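Local atomic coordinates of DNA repair protein rhp9/CRB2 (Schizosaccharomyces pombe, PDB entry 2FHD), a protein that probably recognises methylated histone H4 through its tandem Tudor domains and takes part in DNA repair in fission yeast. Residues 81-86 with 105-110; 71-76 with 119-124; 9-14 with 96-101. All blocks are in the same frame, centred on the assembly; numbering follows the deposited sequence.

Interaction 1: 81-86 with 105-110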
ATOM      1  N   THR A  81      29.497 -10.401 -18.615  1.00 27.02           N
ATOM      2  CA  THR A  81      29.177  -9.326 -19.525  1.00 26.97           C
ATOM      3  C   THR A  81      27.943  -9.764 -20.369  1.00 25.62           C
ATOM      4  O   THR A  81      27.696 -10.958 -20.629  1.00 27.03           O
ATOM      5  CB  THR A  81      30.393  -8.905 -20.441  1.00 26.39           C
ATOM      6  OG1 THR A  81      30.810 -10.058 -21.190  1.00 33.13           O
ATOM      7  CG2 THR A  81      31.554  -8.568 -19.608  1.00 29.33           C
ATOM      8  N   VAL A  82      27.162  -8.781 -20.771  1.00 24.01           N
ATOM      9  CA  VAL A  82      26.052  -9.007 -21.546  1.00 23.26           C
ATOM     10  C   VAL A  82      26.478  -9.317 -22.971  1.00 24.65           C
ATOM     11  O   VAL A  82      27.312  -8.649 -23.603  1.00 23.15           O
ATOM     12  CB  VAL A  82      25.107  -7.799 -21.463  1.00 25.01           C
ATOM     13  CG1 VAL A  82      23.970  -7.936 -22.488  1.00 22.45           C
ATOM     14  CG2 VAL A  82      24.577  -7.603 -19.963  1.00 20.49           C
ATOM     15  N   VAL A  83      25.902 -10.391 -23.479  1.00 25.96           N
ATOM     16  CA  VAL A  83      26.112 -10.730 -24.878  1.00 25.61           C
ATOM     17  C   VAL A  83      24.941 -10.203 -25.684  1.00 24.71           C
ATOM     18  O   VAL A  83      25.177  -9.402 -26.517  1.00 25.81           O
ATOM     19  CB  VAL A  83      26.379 -12.289 -25.108  1.00 26.72           C
ATOM     20  CG1 VAL A  83      26.511 -12.551 -26.635  1.00 23.98           C
ATOM     21  CG2 VAL A  83      27.639 -12.720 -24.384  1.00 21.18           C
ATOM     22  N   LYS A  84      23.700 -10.576 -25.392  1.00 25.05           N
ATOM     23  CA  LYS A  84      22.523 -10.166 -26.183  1.00 25.70           C
ATOM     24  C   LYS A  84      21.263 -10.374 -25.378  1.00 25.51           C
ATOM     25  O   LYS A  84      21.175 -11.300 -24.603  1.00 28.37           O
ATOM     26  CB  LYS A  84      22.449 -10.982 -27.501  1.00 25.63           C
ATOM     27  CG  LYS A  84      21.228 -10.674 -28.425  1.00 29.41           C
ATOM     28  CD  LYS A  84      21.382 -11.091 -29.915  1.00 31.98           C
ATOM     29  CE  LYS A  84      21.978  -9.919 -30.784  1.00 41.59           C
ATOM     30  NZ  LYS A  84      20.944  -8.750 -30.893  1.00 47.57           N
ATOM     31  N   THR A  85      20.280  -9.509 -25.510  1.00 25.20           N
ATOM     32  CA  THR A  85      18.972  -9.737 -24.888  1.00 26.11           C
ATOM     33  C   THR A  85      18.005 -10.073 -26.056  1.00 27.28           C
ATOM     34  O   THR A  85      18.218  -9.615 -27.219  1.00 27.63           O
ATOM     35  CB  THR A  85      18.463  -8.436 -24.234  1.00 25.39           C
ATOM     36  OG1 THR A  85      18.547  -7.446 -25.252  1.00 27.01           O
ATOM     37  CG2 THR A  85      19.342  -7.962 -23.019  1.00 20.52           C
ATOM     38  N   PHE A  86      16.978 -10.874 -25.763  1.00 26.59           N
ATOM     39  CA  PHE A  86      16.012 -11.224 -26.736  1.00 26.40           C
ATOM     40  C   PHE A  86      14.690 -11.557 -26.082  1.00 26.82           C
ATOM     41  O   PHE A  86      14.640 -11.729 -24.874  1.00 26.28           O
ATOM     42  CB  PHE A  86      16.563 -12.365 -27.648  1.00 26.11           C
ATOM     43  CG  PHE A  86      16.761 -13.686 -26.957  1.00 27.09           C
ATOM     44  CD1 PHE A  86      17.963 -13.994 -26.356  1.00 21.50           C
ATOM     45  CD2 PHE A  86      15.746 -14.654 -26.943  1.00 27.28           C
ATOM     46  CE1 PHE A  86      18.180 -15.238 -25.767  1.00 24.95           C
ATOM     47  CE2 PHE A  86      15.957 -15.922 -26.350  1.00 26.86           C
ATOM     48  CZ  PHE A  86      17.201 -16.205 -25.714  1.00 24.69           C
HETATM   49  N   MSE A 105      14.890 -12.556 -21.980  1.00 25.06           N
HETATM   50  CA  MSE A 105      16.054 -13.446 -21.785  1.00 26.87           C
HETATM   51  C   MSE A 105      17.311 -12.639 -22.005  1.00 26.37           C
HETATM   52  O   MSE A 105      17.365 -11.726 -22.821  1.00 25.09           O
HETATM   53  CB  MSE A 105      16.079 -14.638 -22.783  1.00 28.16           C
HETATM   54  CG  MSE A 105      14.858 -15.578 -22.650  1.00 33.93           C
HETATM   55 SE   MSE A 105      15.064 -16.614 -21.001  1.00 53.22          SE
HETATM   56  CE  MSE A 105      13.154 -16.449 -20.088  1.00 39.70           C
ATOM     57  N   VAL A 106      18.352 -13.008 -21.289  1.00 25.77           N
ATOM     58  CA  VAL A 106      19.639 -12.442 -21.614  1.00 24.43           C
ATOM     59  C   VAL A 106      20.731 -13.522 -21.662  1.00 24.30           C
ATOM     60  O   VAL A 106      20.770 -14.421 -20.819  1.00 26.93           O
ATOM     61  CB  VAL A 106      19.981 -11.276 -20.623  1.00 22.97           C
ATOM     62  CG1 VAL A 106      20.037 -11.785 -19.232  1.00 17.21           C
ATOM     63  CG2 VAL A 106      21.284 -10.560 -21.053  1.00 18.98           C
ATOM     64  N   ILE A 107      21.609 -13.413 -22.631  1.00 23.86           N
ATOM     65  CA  ILE A 107      22.830 -14.206 -22.675  1.00 24.95           C
ATOM     66  C   ILE A 107      24.043 -13.416 -22.063  1.00 24.17           C
ATOM     67  O   ILE A 107      24.359 -12.267 -22.450  1.00 24.40           O
ATOM     68  CB  ILE A 107      23.142 -14.615 -24.159  1.00 24.45           C
ATOM     69  CG1 ILE A 107      21.946 -15.274 -24.826  1.00 24.13           C
ATOM     70  CG2 ILE A 107      24.455 -15.472 -24.243  1.00 25.39           C
ATOM     71  CD1 ILE A 107      22.133 -15.330 -26.423  1.00 27.19           C
ATOM     72  N   LEU A 108      24.691 -14.063 -21.101  1.00 25.21           N
ATOM     73  CA  LEU A 108      25.781 -13.568 -20.261  1.00 24.38           C
ATOM     74  C   LEU A 108      27.049 -14.374 -20.504  1.00 26.45           C
ATOM     75  O   LEU A 108      26.963 -15.581 -20.692  1.00 28.27           O
ATOM     76  CB  LEU A 108      25.397 -13.779 -18.831  1.00 21.71           C
ATOM     77  CG  LEU A 108      24.198 -12.942 -18.409  1.00 22.49           C
ATOM     78  CD1 LEU A 108      23.918 -13.126 -16.919  1.00 21.19           C
ATOM     79  CD2 LEU A 108      24.438 -11.454 -18.751  1.00 17.39           C
ATOM     80  N   ALA A 109      28.221 -13.723 -20.488  1.00 26.99           N
ATOM     81  CA  ALA A 109      29.520 -14.371 -20.717  1.00 26.53           C
ATOM     82  C   ALA A 109      30.433 -14.153 -19.548  1.00 28.55           C
ATOM     83  O   ALA A 109      30.447 -13.101 -18.900  1.00 28.80           O
ATOM     84  CB  ALA A 109      30.174 -13.843 -21.989  1.00 23.57           C
ATOM     85  N   HIS A 110      31.178 -15.185 -19.225  1.00 31.57           N
ATOM     86  CA  HIS A 110      32.209 -15.079 -18.210  1.00 34.37           C
ATOM     87  C   HIS A 110      33.360 -15.816 -18.774  1.00 36.39           C
ATOM     88  O   HIS A 110      33.509 -17.036 -18.628  1.00 38.10           O
ATOM     89  CB  HIS A 110      31.835 -15.611 -16.857  1.00 33.59           C
ATOM     90  CG  HIS A 110      32.938 -15.498 -15.863  1.00 36.56           C
ATOM     91  ND1 HIS A 110      33.178 -14.345 -15.149  1.00 35.59           N
ATOM     92  CD2 HIS A 110      33.880 -16.395 -15.459  1.00 36.70           C
ATOM     93  CE1 HIS A 110      34.221 -14.535 -14.356  1.00 35.20           C
ATOM     94  NE2 HIS A 110      34.660 -15.770 -14.522  1.00 33.28           N
TER
HETATM   95  O   HOH W   1      33.289 -11.842 -20.156  1.00 46.77           O
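With chi1 at 67°, F86 holds its CG between its own N and carbonyl carbon, which lays the ring across the neighbouring strand onto M105, a selenomethionine. M105 CB sits over one ring face in a CH-pi contact, 3.7 Å from the F86 ring centroid and offset toward the rim. I107 keeps CG1 beside its own N (chi1 -52°). That CG1 meets the ring edge, in plane, 3.9 Å from F86 CE1.

The two strands are antiparallel neighbours in the sheet of the second Tudor domain, which belongs to the SH3 clan. A classic beta bulge breaks their regular pairing: V83 and K84 both face I107. I107 O takes a bond of 2.6 Å from V83 N and a weak one of 3.5 Å from K84 N. I107 N returns a nearly straight bond of 2.9 Å to K84 O. The bulge turns V83 toward the partner strand. Its CG2 packs on A109 CB at 3.7 Å.

V82, T85, V106 and L108 share the other face. V82 and V106 cross at about a right angle, with V82 CG1 4.0 Å from V106 CG2. V70 of strand 69-72 packs on V82 and L108. At the far end of the pair, T81 and A109 exchange backbone bonds. A water bonded to T81 OG1 at 3.2 Å also gives a weak bond to A109 O.

Interaction 2: 71-76 with 119-124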
ATOM      1  N   GLN A  71      25.417  -8.890 -12.774  1.00 26.52           N
ATOM      2  CA  GLN A  71      25.314 -10.202 -12.126  1.00 25.73           C
ATOM      3  C   GLN A  71      23.965 -10.782 -12.371  1.00 25.78           C
ATOM      4  O   GLN A  71      23.083 -10.114 -12.958  1.00 24.37           O
ATOM      5  CB  GLN A  71      25.611 -10.051 -10.666  1.00 25.76           C
ATOM      6  CG  GLN A  71      27.046  -9.720 -10.576  1.00 30.07           C
ATOM      7  CD  GLN A  71      27.441  -8.956  -9.379  1.00 35.56           C
ATOM      8  OE1 GLN A  71      27.897  -9.551  -8.448  1.00 37.13           O
ATOM      9  NE2 GLN A  71      27.331  -7.627  -9.408  1.00 35.98           N
ATOM     10  N   SER A  72      23.807 -12.051 -12.006  1.00 26.45           N
ATOM     11  CA  SER A  72      22.500 -12.708 -12.093  1.00 26.71           C
ATOM     12  C   SER A  72      22.363 -13.525 -10.817  1.00 28.06           C
ATOM     13  O   SER A  72      23.314 -14.098 -10.302  1.00 27.55           O
ATOM     14  CB  SER A  72      22.371 -13.575 -13.358  1.00 27.73           C
ATOM     15  OG  SER A  72      21.416 -14.597 -13.217  1.00 24.49           O
ATOM     16  N   THR A  73      21.189 -13.404 -10.263  1.00 26.91           N
ATOM     17  CA  THR A  73      20.644 -14.207  -9.189  1.00 29.96           C
ATOM     18  C   THR A  73      20.810 -15.798  -9.250  1.00 29.69           C
ATOM     19  O   THR A  73      20.830 -16.433  -8.237  1.00 31.50           O
ATOM     20  CB  THR A  73      19.150 -13.696  -9.129  1.00 29.77           C
ATOM     21  OG1 THR A  73      18.953 -12.844  -7.993  1.00 33.78           O
ATOM     22  CG2 THR A  73      18.189 -14.706  -9.254  1.00 26.93           C
ATOM     23  N   ARG A  74      20.956 -16.384 -10.419  1.00 28.66           N
ATOM     24  CA  ARG A  74      21.173 -17.767 -10.616  1.00 30.74           C
ATOM     25  C   ARG A  74      22.627 -18.188 -10.785  1.00 32.74           C
ATOM     26  O   ARG A  74      22.901 -19.404 -10.867  1.00 33.19           O
ATOM     27  CB  ARG A  74      20.473 -18.151 -11.896  1.00 31.46           C
ATOM     28  CG  ARG A  74      18.938 -17.948 -11.696  1.00 34.93           C
ATOM     29  CD  ARG A  74      18.215 -18.618 -12.774  1.00 35.26           C
ATOM     30  NE  ARG A  74      16.774 -18.555 -12.560  1.00 34.53           N
ATOM     31  CZ  ARG A  74      15.920 -19.121 -13.422  1.00 37.20           C
ATOM     32  NH1 ARG A  74      16.416 -19.826 -14.496  1.00 27.25           N
ATOM     33  NH2 ARG A  74      14.604 -19.057 -13.168  1.00 33.93           N
ATOM     34  N   LEU A  75      23.547 -17.210 -10.851  1.00 31.84           N
ATOM     35  CA  LEU A  75      24.982 -17.456 -10.978  1.00 32.61           C
ATOM     36  C   LEU A  75      25.790 -16.872  -9.771  1.00 33.78           C
ATOM     37  O   LEU A  75      26.899 -16.444  -9.942  1.00 34.00           O
ATOM     38  CB  LEU A  75      25.496 -16.822 -12.266  1.00 29.74           C
ATOM     39  CG  LEU A  75      24.548 -17.270 -13.382  1.00 31.64           C
ATOM     40  CD1 LEU A  75      24.855 -16.518 -14.674  1.00 26.66           C
ATOM     41  CD2 LEU A  75      24.583 -18.817 -13.602  1.00 26.86           C
ATOM     42  N   GLY A  76      25.206 -16.790  -8.590  1.00 34.76           N
ATOM     43  CA  GLY A  76      25.962 -16.341  -7.437  1.00 35.99           C
ATOM     44  C   GLY A  76      26.390 -14.901  -7.645  1.00 37.83           C
ATOM     45  O   GLY A  76      25.606 -14.085  -8.159  1.00 38.71           O
ATOM     46  N   ILE A 119      16.007 -12.307 -17.889  1.00 24.59           N
ATOM     47  CA  ILE A 119      16.369 -10.901 -17.701  1.00 26.06           C
ATOM     48  C   ILE A 119      15.939 -10.457 -16.238  1.00 28.02           C
ATOM     49  O   ILE A 119      16.658  -9.645 -15.575  1.00 28.91           O
ATOM     50  CB  ILE A 119      15.642 -10.111 -18.887  1.00 26.61           C
ATOM     51  CG1 ILE A 119      16.534  -9.192 -19.780  1.00 27.19           C
ATOM     52  CG2 ILE A 119      14.331  -9.558 -18.493  1.00 24.46           C
ATOM     53  CD1 ILE A 119      17.458  -8.522 -19.067  1.00 33.36           C
ATOM     54  N   SER A 120      14.848 -11.024 -15.693  1.00 26.75           N
ATOM     55  CA  SER A 120      14.357 -10.644 -14.326  1.00 27.38           C
ATOM     56  C   SER A 120      15.324 -10.983 -13.182  1.00 27.21           C
ATOM     57  O   SER A 120      15.190 -10.468 -12.051  1.00 28.87           O
ATOM     58  CB  SER A 120      13.039 -11.348 -13.997  1.00 27.66           C
ATOM     59  OG  SER A 120      13.197 -12.786 -13.893  1.00 31.86           O
ATOM     60  N   THR A 121      16.327 -11.794 -13.505  1.00 24.83           N
ATOM     61  CA  THR A 121      17.363 -12.335 -12.582  1.00 23.86           C
ATOM     62  C   THR A 121      18.595 -11.344 -12.489  1.00 24.58           C
ATOM     63  O   THR A 121      19.443 -11.412 -11.612  1.00 25.34           O
ATOM     64  CB  THR A 121      17.685 -13.724 -13.253  1.00 24.34           C
ATOM     65  OG1 THR A 121      17.283 -14.869 -12.483  1.00 28.90           O
ATOM     66  CG2 THR A 121      18.907 -13.793 -13.958  1.00 13.83           C
ATOM     67  N   ILE A 122      18.666 -10.388 -13.395  1.00 24.60           N
ATOM     68  CA  ILE A 122      19.724  -9.390 -13.368  1.00 25.54           C
ATOM     69  C   ILE A 122      19.749  -8.518 -12.141  1.00 26.44           C
ATOM     70  O   ILE A 122      18.712  -8.068 -11.629  1.00 26.65           O
ATOM     71  CB  ILE A 122      19.643  -8.498 -14.649  1.00 25.60           C
ATOM     72  CG1 ILE A 122      19.854  -9.377 -15.886  1.00 25.32           C
ATOM     73  CG2 ILE A 122      20.611  -7.268 -14.639  1.00 24.70           C
ATOM     74  CD1 ILE A 122      21.239 -10.058 -16.023  1.00 29.51           C
ATOM     75  N   TYR A 123      20.958  -8.221 -11.676  1.00 26.74           N
ATOM     76  CA  TYR A 123      21.137  -7.138 -10.709  1.00 25.07           C
ATOM     77  C   TYR A 123      22.499  -6.567 -10.953  1.00 24.83           C
ATOM     78  O   TYR A 123      23.320  -7.204 -11.622  1.00 25.06           O
ATOM     79  CB  TYR A 123      20.939  -7.587  -9.272  1.00 25.65           C
ATOM     80  CG  TYR A 123      21.969  -8.587  -8.733  1.00 25.96           C
ATOM     81  CD1 TYR A 123      22.981  -8.182  -7.871  1.00 21.36           C
ATOM     82  CD2 TYR A 123      21.914  -9.951  -9.094  1.00 23.72           C
ATOM     83  CE1 TYR A 123      23.930  -9.101  -7.354  1.00 21.65           C
ATOM     84  CE2 TYR A 123      22.854 -10.877  -8.591  1.00 24.90           C
ATOM     85  CZ  TYR A 123      23.845 -10.440  -7.708  1.00 25.81           C
ATOM     86  OH  TYR A 123      24.754 -11.370  -7.206  1.00 31.16           O
ATOM     87  N   VAL A 124      22.724  -5.330 -10.503  1.00 24.17           N
ATOM     88  CA  VAL A 124      23.882  -4.576 -10.965  1.00 22.22           C
ATOM     89  C   VAL A 124      24.561  -3.822  -9.845  1.00 23.05           C
ATOM     90  O   VAL A 124      23.898  -3.157  -9.034  1.00 22.45           O
ATOM     91  CB  VAL A 124      23.553  -3.622 -12.166  1.00 22.24           C
ATOM     92  CG1 VAL A 124      24.866  -3.228 -12.883  1.00 20.95           C
ATOM     93  CG2 VAL A 124      22.665  -4.307 -13.169  1.00 17.98           C
TER
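Q71 pairs with Y123 and S72 with I122, which joins the short strand 122-123 to strand 69-72 at the edge of the second Tudor sheet. The closing strand follows a 3-10 turn, as is common in SH3-like barrels. I122 N bonds back to I119 O, linking the strand to the turn.

Three backbone hydrogen bonds hold the segments together. Q71 N gives to Y123 O at 2.9 Å, and Y123 N gives back to Q71 O. The second bond is the more bent at its acceptor, and Y123 N stands well above the carbonyl plane of Q71. Past the strand, T73 N gives to T121 O at 3.0 Å, so the 3-10 turn also holds the start of the type I turn from S72 to L75.

Van der Waals packing is centred on the Y123 ring. A chi1 of 66° swings this ring back over its own backbone and across Q71. Q71 CB lies over one face, 3.7 Å from the Y123 ring centroid, in a CH-pi contact. T73 N lies at the ring edge, 3.5 Å from Y123 CE2. F22 meets Y123 edge-to-face. Packing also surrounds the T121 hydroxyl. T73 CG2 lies 3.4 Å from T121 OG1. R74 crosses T121 at about a right angle and brings its CG near the same oxygen.

One side-chain hydrogen bond completes the contact: Y123 OH donates to G76 O over 3.0 Å, from above the carbonyl plane.

Interaction 3: 9-14 with 96-101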
ATOM      1  N   LYS A   9       7.753  -0.317 -21.032  1.00 29.59           N
ATOM      2  CA  LYS A   9       8.610   0.865 -21.216  1.00 29.19           C
ATOM      3  C   LYS A   9       8.939   1.624 -19.889  1.00 27.80           C
ATOM      4  O   LYS A   9       9.933   2.305 -19.827  1.00 25.71           O
ATOM      5  CB  LYS A   9       7.914   1.774 -22.231  1.00 30.98           C
ATOM      6  CG  LYS A   9       8.011   1.178 -23.622  1.00 35.62           C
ATOM      7  CD  LYS A   9       6.941   1.659 -24.608  1.00 43.49           C
ATOM      8  CE  LYS A   9       7.409   1.456 -26.098  1.00 44.35           C
ATOM      9  NZ  LYS A   9       6.481   2.050 -27.176  1.00 46.53           N
ATOM     10  N   ASN A  10       8.100   1.456 -18.854  1.00 26.04           N
ATOM     11  CA  ASN A  10       8.404   1.844 -17.467  1.00 26.97           C
ATOM     12  C   ASN A  10       9.387   0.960 -16.644  1.00 26.06           C
ATOM     13  O   ASN A  10       9.689   1.294 -15.485  1.00 24.14           O
ATOM     14  CB  ASN A  10       7.142   1.967 -16.628  1.00 26.81           C
ATOM     15  CG  ASN A  10       6.273   3.118 -17.087  1.00 33.27           C
ATOM     16  OD1 ASN A  10       6.009   3.239 -18.276  1.00 30.70           O
ATOM     17  ND2 ASN A  10       5.854   3.997 -16.146  1.00 40.13           N
ATOM     18  N   ARG A  11       9.880  -0.125 -17.229  1.00 23.84           N
ATOM     19  CA  ARG A  11      10.889  -0.921 -16.534  1.00 23.29           C
ATOM     20  C   ARG A  11      12.238  -0.205 -16.394  1.00 22.01           C
ATOM     21  O   ARG A  11      12.817   0.285 -17.382  1.00 20.90           O
ATOM     22  CB  ARG A  11      11.046  -2.286 -17.221  1.00 21.76           C
ATOM     23  CG  ARG A  11       9.752  -3.130 -17.243  1.00 21.43           C
ATOM     24  CD  ARG A  11       9.371  -3.600 -15.818  1.00 16.92           C
ATOM     25  NE  ARG A  11      10.246  -4.654 -15.362  1.00 20.64           N
ATOM     26  CZ  ARG A  11      10.292  -5.066 -14.106  1.00 23.24           C
ATOM     27  NH1 ARG A  11       9.555  -4.443 -13.228  1.00 16.69           N
ATOM     28  NH2 ARG A  11      11.087  -6.078 -13.722  1.00 25.08           N
ATOM     29  N   VAL A  12      12.744  -0.212 -15.162  1.00 22.06           N
ATOM     30  CA  VAL A  12      13.989   0.460 -14.794  1.00 22.88           C
ATOM     31  C   VAL A  12      14.866  -0.509 -14.008  1.00 24.18           C
ATOM     32  O   VAL A  12      14.394  -1.594 -13.610  1.00 25.45           O
ATOM     33  CB  VAL A  12      13.744   1.828 -13.970  1.00 22.91           C
ATOM     34  CG1 VAL A  12      13.059   2.869 -14.925  1.00 21.81           C
ATOM     35  CG2 VAL A  12      12.829   1.630 -12.677  1.00 20.80           C
ATOM     36  N   LEU A  13      16.114  -0.105 -13.819  1.00 22.63           N
ATOM     37  CA  LEU A  13      17.002  -0.622 -12.830  1.00 23.39           C
ATOM     38  C   LEU A  13      17.102   0.518 -11.790  1.00 22.85           C
ATOM     39  O   LEU A  13      17.475   1.656 -12.115  1.00 23.54           O
ATOM     40  CB  LEU A  13      18.365  -0.953 -13.469  1.00 22.92           C
ATOM     41  CG  LEU A  13      18.371  -2.213 -14.370  1.00 25.05           C
ATOM     42  CD1 LEU A  13      19.578  -2.250 -15.350  1.00 22.22           C
ATOM     43  CD2 LEU A  13      18.344  -3.561 -13.554  1.00 21.75           C
ATOM     44  N   ALA A  14      16.712   0.240 -10.558  1.00 22.59           N
ATOM     45  CA  ALA A  14      16.573   1.270  -9.599  1.00 22.40           C
ATOM     46  C   ALA A  14      17.501   0.869  -8.452  1.00 24.58           C
ATOM     47  O   ALA A  14      17.661  -0.322  -8.148  1.00 24.22           O
ATOM     48  CB  ALA A  14      15.097   1.372  -9.172  1.00 20.13           C
ATOM     49  N   ILE A  96       7.170  -8.188 -14.361  1.00 33.80           N
ATOM     50  CA  ILE A  96       8.403  -8.603 -13.680  1.00 34.26           C
ATOM     51  C   ILE A  96       9.339  -9.487 -14.572  1.00 31.68           C
ATOM     52  O   ILE A  96      10.499  -9.614 -14.280  1.00 33.01           O
ATOM     53  CB  ILE A  96       8.137  -9.196 -12.242  1.00 34.59           C
ATOM     54  CG1 ILE A  96       7.216 -10.402 -12.260  1.00 38.20           C
ATOM     55  CG2 ILE A  96       7.311  -8.231 -11.350  1.00 32.21           C
ATOM     56  CD1 ILE A  96       6.807 -10.756 -10.815  1.00 37.40           C
ATOM     57  N   ALA A  97       8.840 -10.006 -15.689  1.00 29.27           N
ATOM     58  CA  ALA A  97       9.580 -10.944 -16.561  1.00 27.39           C
ATOM     59  C   ALA A  97      10.374 -10.195 -17.634  1.00 27.26           C
ATOM     60  O   ALA A  97      11.320 -10.755 -18.138  1.00 25.83           O
ATOM     61  CB  ALA A  97       8.612 -11.984 -17.239  1.00 24.85           C
ATOM     62  N   VAL A  98      10.026  -8.920 -17.939  1.00 27.47           N
ATOM     63  CA  VAL A  98      10.628  -8.171 -19.074  1.00 25.95           C
ATOM     64  C   VAL A  98      11.473  -6.946 -18.672  1.00 26.90           C
ATOM     65  O   VAL A  98      11.433  -6.508 -17.541  1.00 27.69           O
ATOM     66  CB  VAL A  98       9.539  -7.747 -20.046  1.00 26.58           C
ATOM     67  CG1 VAL A  98       8.797  -8.946 -20.468  1.00 23.57           C
ATOM     68  CG2 VAL A  98       8.519  -6.715 -19.387  1.00 25.30           C
ATOM     69  N   ASP A  99      12.237  -6.383 -19.607  1.00 27.15           N
ATOM     70  CA  ASP A  99      12.928  -5.127 -19.429  1.00 25.66           C
ATOM     71  C   ASP A  99      12.191  -4.069 -20.264  1.00 25.78           C
ATOM     72  O   ASP A  99      11.065  -4.323 -20.757  1.00 26.61           O
ATOM     73  CB  ASP A  99      14.386  -5.299 -19.867  1.00 26.77           C
ATOM     74  CG  ASP A  99      14.550  -5.532 -21.410  1.00 30.99           C
ATOM     75  OD1 ASP A  99      13.536  -5.626 -22.181  1.00 31.66           O
ATOM     76  OD2 ASP A  99      15.725  -5.564 -21.856  1.00 33.31           O
ATOM     77  N   ALA A 100      12.827  -2.913 -20.483  1.00 24.60           N
ATOM     78  CA  ALA A 100      12.173  -1.774 -21.092  1.00 24.99           C
ATOM     79  C   ALA A 100      11.908  -1.964 -22.587  1.00 25.75           C
ATOM     80  O   ALA A 100      11.207  -1.160 -23.210  1.00 25.52           O
ATOM     81  CB  ALA A 100      12.956  -0.487 -20.855  1.00 22.78           C
ATOM     82  N   LEU A 101      12.485  -2.984 -23.189  1.00 27.00           N
ATOM     83  CA  LEU A 101      12.188  -3.211 -24.617  1.00 29.28           C
ATOM     84  C   LEU A 101      11.335  -4.487 -24.785  1.00 28.63           C
ATOM     85  O   LEU A 101      11.135  -4.992 -25.888  1.00 29.08           O
ATOM     86  CB  LEU A 101      13.497  -3.389 -25.379  1.00 30.96           C
ATOM     87  CG  LEU A 101      14.536  -2.274 -25.336  1.00 33.80           C
ATOM     88  CD1 LEU A 101      15.758  -2.931 -25.877  1.00 34.09           C
ATOM     89  CD2 LEU A 101      14.016  -1.107 -26.244  1.00 36.13           C
TER
HETATM   90  O   HOH W   2      12.559  -7.753 -15.364  1.00 35.41           O
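K9 and A100 bring their CA atoms within 4.4 Å, but the backbones make no strand pairing, since 96-101 is an irregular loop passing the start of strand 11-15. The loop belongs to the second Tudor domain and the strand to the first, so this contact is part of the interface of the tandem.

R11 carries most of it. Its CB points to the loop and lies 3.7 Å from D99 C. The chain is then bent at both chi2 (-68°) and chi3 (-74°), which curls the guanidinium back along the loop instead of letting it run straight out. R11 NE donates to V98 O at 3.1 Å, with the oxygen close to the guanidinium plane. I96 CA lies over one face of the group, 4.0 Å from R11 CZ. The other nitrogens have partners in the first domain: NH1 bonds to T27, and NH2 forms a salt bridge with D47. These bonds fix the rotation of the buried group from several directions. The nearby carboxylate of D47 probably balances its charge.

The remaining packing is modest. A100 CB rests 3.6 Å from R11 O, and K9 passes the A100 carbonyl with the start of its side chain.

The loop is also braced from within. D99 OD1 accepts from L101 N at 3.0 Å, forming an Asx turn, and bonds to N103 N as well.

A water links the arginine to the loop a second time. It accepts from R11 NH2 at 2.8 Å and donates to both I96 O and V98 O. V98 O is therefore held twice, by R11 NE and by the water, which is 2.7 Å away.

Interactions 1 and 2 belong to the same sheet of the second Tudor domain, whereas interaction 3 joins that domain to the first. Interaction 1 is partly buried and interaction 2 is buried. They meet where V106 packs on I122 and L108 on S72. Both combine strand bonds with a CH-pi contact to an aromatic ring, but of these two, interaction 2 alone adds a direct side-chain hydrogen bond between its segments. Interaction 3 lies nearest the centre of the chain and is also buried. It has no strand pairing and relies on one arginine and a water. I119 and S120 of 119-124 pack on the loop 96-101, which connects interactions 2 and 3.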